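Local coordinates for protein malonate decarboxylase subunit alpha (Acinetobacter baumannii ATCC 17978, PDB 6MPR) that probably acts as the acyl carrier protein transferase of malonate decarboxylase, exchanging carrier-bound acetyl for malonyl before decarboxylation, at residues A[257-269]-A[357-369]. Sequence-based numbering, arbitrary orientation.
Sequences IYEKHNVQSLNHG and GQYAVDLFIGATL
The side-chain amide of Asn267 lies beside the ring of Phe364 and nearly coplanar with it, the planes 10° apart, so that OD1 meets the ring edge in plane, 3.2 Å from Phe364 CD1. Both residues hold CG anti to the backbone N (chi1 170° and 167°), which sends the two flat groups the same way across one face of the sheet; Gly366 N sits over one face of the phenyl ring, toward its rim, and Asn267 ND2 is held by Thr299 O. On the other face of the sheet, the Tyr258 ring crosses Leu363 at about a right angle, Tyr258 CE1 lying 3.8 Å from Leu363 CD1, and Ile257, Val263 and Leu266 pack around the same leucine. Ile365 CG2 lies 3.4 Å from Tyr258 OH and also touches the imidazole of His268, whose NE2 is hydrogen-bonded to that hydroxyl at 2.7 Å. Between these two layers, strands 265-268 and 363-366 run parallel: Asn267 N bonds to Leu363 O, Ile365 N to Asn267 O, and Gly269 N to Ile365 O (2.8 Å). Where the strands begin, Asp362 OD2 accepts Gln264 N on its anti side at 2.9 Å and, with Asn262 O, receives a bridging water, while OD1 pairs with Thr405; Asp362 N bonds to Ser265 OG at 2.9 Å. Each strand follows a helix, the first ended by a Schellman motif at Asn262, and the pair forms the parallel core of an alpha/beta domain, flanked by strands 297-299 and 429-433. Helix 272-287 packs against Tyr258 and His268, helix 391-394 touches Asn267 and Phe364, and Val152 of the second subunit packs on Ser265 and Ala360.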
# COMPACT_ATOMS: atom_id res chain seq x y z
N ILE A 257 13.33 6.96 -22.64
CA ILE A 257 12.93 6.88 -21.24
C ILE A 257 13.59 5.69 -20.54
O ILE A 257 14.32 5.87 -19.55
CB ILE A 257 11.39 6.79 -21.10
CG1 ILE A 257 10.71 7.93 -21.88
CG2 ILE A 257 11.01 6.87 -19.62
CD1 ILE A 257 9.17 7.95 -21.74
N TYR A 258 13.35 4.47 -21.02
CA TYR A 258 13.84 3.29 -20.30
C TYR A 258 15.36 3.24 -20.31
O TYR A 258 16.00 3.08 -19.26
CB TYR A 258 13.29 2.00 -20.91
CG TYR A 258 11.79 1.78 -20.82
CD1 TYR A 258 10.95 2.71 -20.20
CD2 TYR A 258 11.21 0.63 -21.36
CE1 TYR A 258 9.57 2.48 -20.13
CE2 TYR A 258 9.86 0.41 -21.28
CZ TYR A 258 9.04 1.33 -20.67
OH TYR A 258 7.70 1.08 -20.63
N GLU A 259 15.95 3.38 -21.49
CA GLU A 259 17.41 3.41 -21.59
C GLU A 259 17.98 4.65 -20.90
O GLU A 259 18.96 4.56 -20.15
CB GLU A 259 17.83 3.38 -23.06
CG GLU A 259 19.34 3.24 -23.23
CD GLU A 259 19.80 3.22 -24.68
OE1 GLU A 259 18.96 3.39 -25.59
OE2 GLU A 259 21.01 3.05 -24.89
N LYS A 260 17.37 5.81 -21.15
CA LYS A 260 17.91 7.07 -20.66
C LYS A 260 18.06 7.06 -19.14
O LYS A 260 19.07 7.55 -18.61
CB LYS A 260 17.00 8.23 -21.08
CG LYS A 260 17.47 9.61 -20.56
CD LYS A 260 16.54 10.72 -21.03
CE LYS A 260 16.97 12.07 -20.43
NZ LYS A 260 18.22 12.59 -21.06
N HIS A 261 17.07 6.52 -18.44
CA HIS A 261 17.04 6.56 -16.99
C HIS A 261 17.35 5.22 -16.34
O HIS A 261 17.25 5.10 -15.12
CB HIS A 261 15.68 7.05 -16.50
CG HIS A 261 15.29 8.38 -17.08
ND1 HIS A 261 15.93 9.54 -16.73
CD2 HIS A 261 14.34 8.72 -17.98
CE1 HIS A 261 15.39 10.55 -17.39
NE2 HIS A 261 14.42 10.08 -18.15
N ASN A 262 17.71 4.20 -17.13
CA ASN A 262 18.11 2.89 -16.61
C ASN A 262 16.98 2.23 -15.81
O ASN A 262 17.17 1.77 -14.68
CB ASN A 262 19.38 3.01 -15.77
CG ASN A 262 20.08 1.68 -15.56
OD1 ASN A 262 20.11 0.82 -16.45
ND2 ASN A 262 20.65 1.49 -14.37
N VAL A 263 15.79 2.18 -16.41
CA VAL A 263 14.60 1.63 -15.76
C VAL A 263 14.74 0.12 -15.66
O VAL A 263 14.81 -0.57 -16.68
CB VAL A 263 13.34 2.03 -16.53
CG1 VAL A 263 12.09 1.36 -15.94
CG2 VAL A 263 13.20 3.56 -16.57
N GLN A 264 14.78 -0.40 -14.43
CA GLN A 264 14.88 -1.82 -14.16
C GLN A 264 13.54 -2.49 -13.89
O GLN A 264 13.41 -3.70 -14.11
CB GLN A 264 15.76 -2.08 -12.93
CG GLN A 264 17.12 -1.45 -12.95
CD GLN A 264 17.93 -1.94 -14.12
OE1 GLN A 264 18.20 -3.14 -14.24
NE2 GLN A 264 18.29 -1.03 -15.02
N SER A 265 12.58 -1.74 -13.36
CA SER A 265 11.31 -2.30 -12.90
C SER A 265 10.18 -1.37 -13.30
O SER A 265 10.35 -0.15 -13.31
CB SER A 265 11.32 -2.50 -11.37
OG SER A 265 11.65 -1.29 -10.71
N LEU A 266 9.02 -1.95 -13.62
CA LEU A 266 7.98 -1.10 -14.19
C LEU A 266 6.65 -1.83 -14.24
O LEU A 266 6.57 -3.06 -14.11
CB LEU A 266 8.36 -0.64 -15.61
CG LEU A 266 8.31 -1.66 -16.76
CD1 LEU A 266 8.59 -0.94 -18.06
CD2 LEU A 266 9.31 -2.83 -16.59
N ASN A 267 5.59 -1.04 -14.39
CA ASN A 267 4.27 -1.49 -14.79
C ASN A 267 3.88 -0.81 -16.11
O ASN A 267 4.21 0.36 -16.34
CB ASN A 267 3.25 -1.16 -13.71
CG ASN A 267 1.81 -1.38 -14.15
OD1 ASN A 267 1.08 -0.42 -14.44
ND2 ASN A 267 1.37 -2.64 -14.17
N HIS A 268 3.21 -1.57 -16.97
CA HIS A 268 2.59 -1.07 -18.19
C HIS A 268 1.08 -1.04 -18.00
O HIS A 268 0.49 -2.08 -17.69
CB HIS A 268 2.87 -1.97 -19.40
CG HIS A 268 4.23 -1.81 -20.00
ND1 HIS A 268 4.63 -2.55 -21.08
CD2 HIS A 268 5.25 -0.97 -19.71
CE1 HIS A 268 5.86 -2.19 -21.42
NE2 HIS A 268 6.25 -1.22 -20.61
N GLY A 269 0.47 0.12 -18.25
CA GLY A 269 -0.97 0.14 -18.48
C GLY A 269 -1.29 -0.50 -19.82
O GLY A 269 -0.64 -0.20 -20.83
N GLY A 357 3.61 -1.81 -7.12
CA GLY A 357 3.56 -0.83 -8.19
C GLY A 357 3.75 0.59 -7.70
O GLY A 357 4.26 1.44 -8.43
N GLN A 358 3.33 0.87 -6.47
CA GLN A 358 3.56 2.19 -5.89
C GLN A 358 4.99 2.33 -5.36
O GLN A 358 5.69 3.29 -5.70
CB GLN A 358 2.58 2.45 -4.74
CG GLN A 358 2.99 3.72 -3.98
CD GLN A 358 2.20 3.97 -2.71
OE1 GLN A 358 2.55 4.87 -1.95
NE2 GLN A 358 1.14 3.21 -2.48
N TYR A 359 5.43 1.40 -4.52
CA TYR A 359 6.61 1.60 -3.70
C TYR A 359 7.88 0.97 -4.25
O TYR A 359 8.97 1.37 -3.84
CB TYR A 359 6.39 1.03 -2.30
CG TYR A 359 5.92 2.02 -1.27
CD1 TYR A 359 6.70 3.10 -0.92
CD2 TYR A 359 4.72 1.84 -0.62
CE1 TYR A 359 6.28 4.00 0.05
CE2 TYR A 359 4.30 2.73 0.35
CZ TYR A 359 5.09 3.80 0.68
OH TYR A 359 4.67 4.68 1.64
N ALA A 360 7.78 -0.03 -5.13
CA ALA A 360 8.93 -0.85 -5.47
C ALA A 360 9.38 -0.79 -6.92
O ALA A 360 10.47 -1.30 -7.22
CB ALA A 360 8.65 -2.32 -5.11
N VAL A 361 8.62 -0.18 -7.83
CA VAL A 361 9.05 -0.16 -9.23
C VAL A 361 9.47 1.26 -9.63
O VAL A 361 9.03 2.27 -9.07
CB VAL A 361 7.99 -0.71 -10.21
CG1 VAL A 361 7.56 -2.13 -9.82
CG2 VAL A 361 6.81 0.23 -10.35
N ASP A 362 10.33 1.31 -10.66
CA ASP A 362 10.88 2.58 -11.13
C ASP A 362 9.86 3.42 -11.89
O ASP A 362 9.99 4.65 -11.93
CB ASP A 362 12.05 2.33 -12.10
CG ASP A 362 13.30 1.84 -11.42
OD1 ASP A 362 13.47 2.04 -10.20
OD2 ASP A 362 14.15 1.29 -12.15
N LEU A 363 8.89 2.79 -12.54
CA LEU A 363 8.18 3.49 -13.59
C LEU A 363 6.76 2.94 -13.76
O LEU A 363 6.53 1.73 -13.63
CB LEU A 363 8.95 3.39 -14.92
CG LEU A 363 8.32 4.01 -16.19
CD1 LEU A 363 9.41 4.64 -17.04
CD2 LEU A 363 7.55 2.97 -16.99
N PHE A 364 5.83 3.85 -14.03
CA PHE A 364 4.54 3.54 -14.60
C PHE A 364 4.42 4.25 -15.95
O PHE A 364 4.90 5.37 -16.12
CB PHE A 364 3.38 3.99 -13.68
CG PHE A 364 2.03 3.97 -14.35
CD1 PHE A 364 1.41 2.78 -14.66
CD2 PHE A 364 1.39 5.16 -14.68
CE1 PHE A 364 0.18 2.75 -15.27
CE2 PHE A 364 0.17 5.14 -15.31
CZ PHE A 364 -0.45 3.94 -15.59
N ILE A 365 3.80 3.58 -16.92
CA ILE A 365 3.51 4.17 -18.22
C ILE A 365 2.12 3.71 -18.65
O ILE A 365 1.81 2.53 -18.57
CB ILE A 365 4.59 3.81 -19.27
CG1 ILE A 365 4.28 4.42 -20.64
CG2 ILE A 365 4.77 2.29 -19.36
CD1 ILE A 365 5.54 4.52 -21.52
N GLY A 366 1.28 4.65 -19.06
CA GLY A 366 -0.04 4.31 -19.53
C GLY A 366 -0.62 5.47 -20.31
O GLY A 366 0.06 6.46 -20.59
N ALA A 367 -1.89 5.34 -20.66
CA ALA A 367 -2.52 6.34 -21.49
C ALA A 367 -3.75 6.91 -20.80
O ALA A 367 -4.11 6.52 -19.69
CB ALA A 367 -2.90 5.78 -22.86
N THR A 368 -4.40 7.84 -21.49
CA THR A 368 -5.54 8.56 -20.94
C THR A 368 -6.33 9.12 -22.10
O THR A 368 -5.86 9.14 -23.24
CB THR A 368 -5.06 9.68 -20.02
OG1 THR A 368 -6.19 10.37 -19.50
CG2 THR A 368 -4.23 10.65 -20.80
N LEU A 369 -7.57 9.57 -21.83
CA LEU A 369 -8.32 10.14 -22.94
C LEU A 369 -8.11 11.63 -23.08
O LEU A 369 -8.11 12.14 -24.20
CB LEU A 369 -9.83 9.86 -22.80
CG LEU A 369 -10.25 8.40 -22.92
CD1 LEU A 369 -11.77 8.29 -22.85
CD2 LEU A 369 -9.70 7.78 -24.20
O HOH W 1 16.88 2.07 -12.03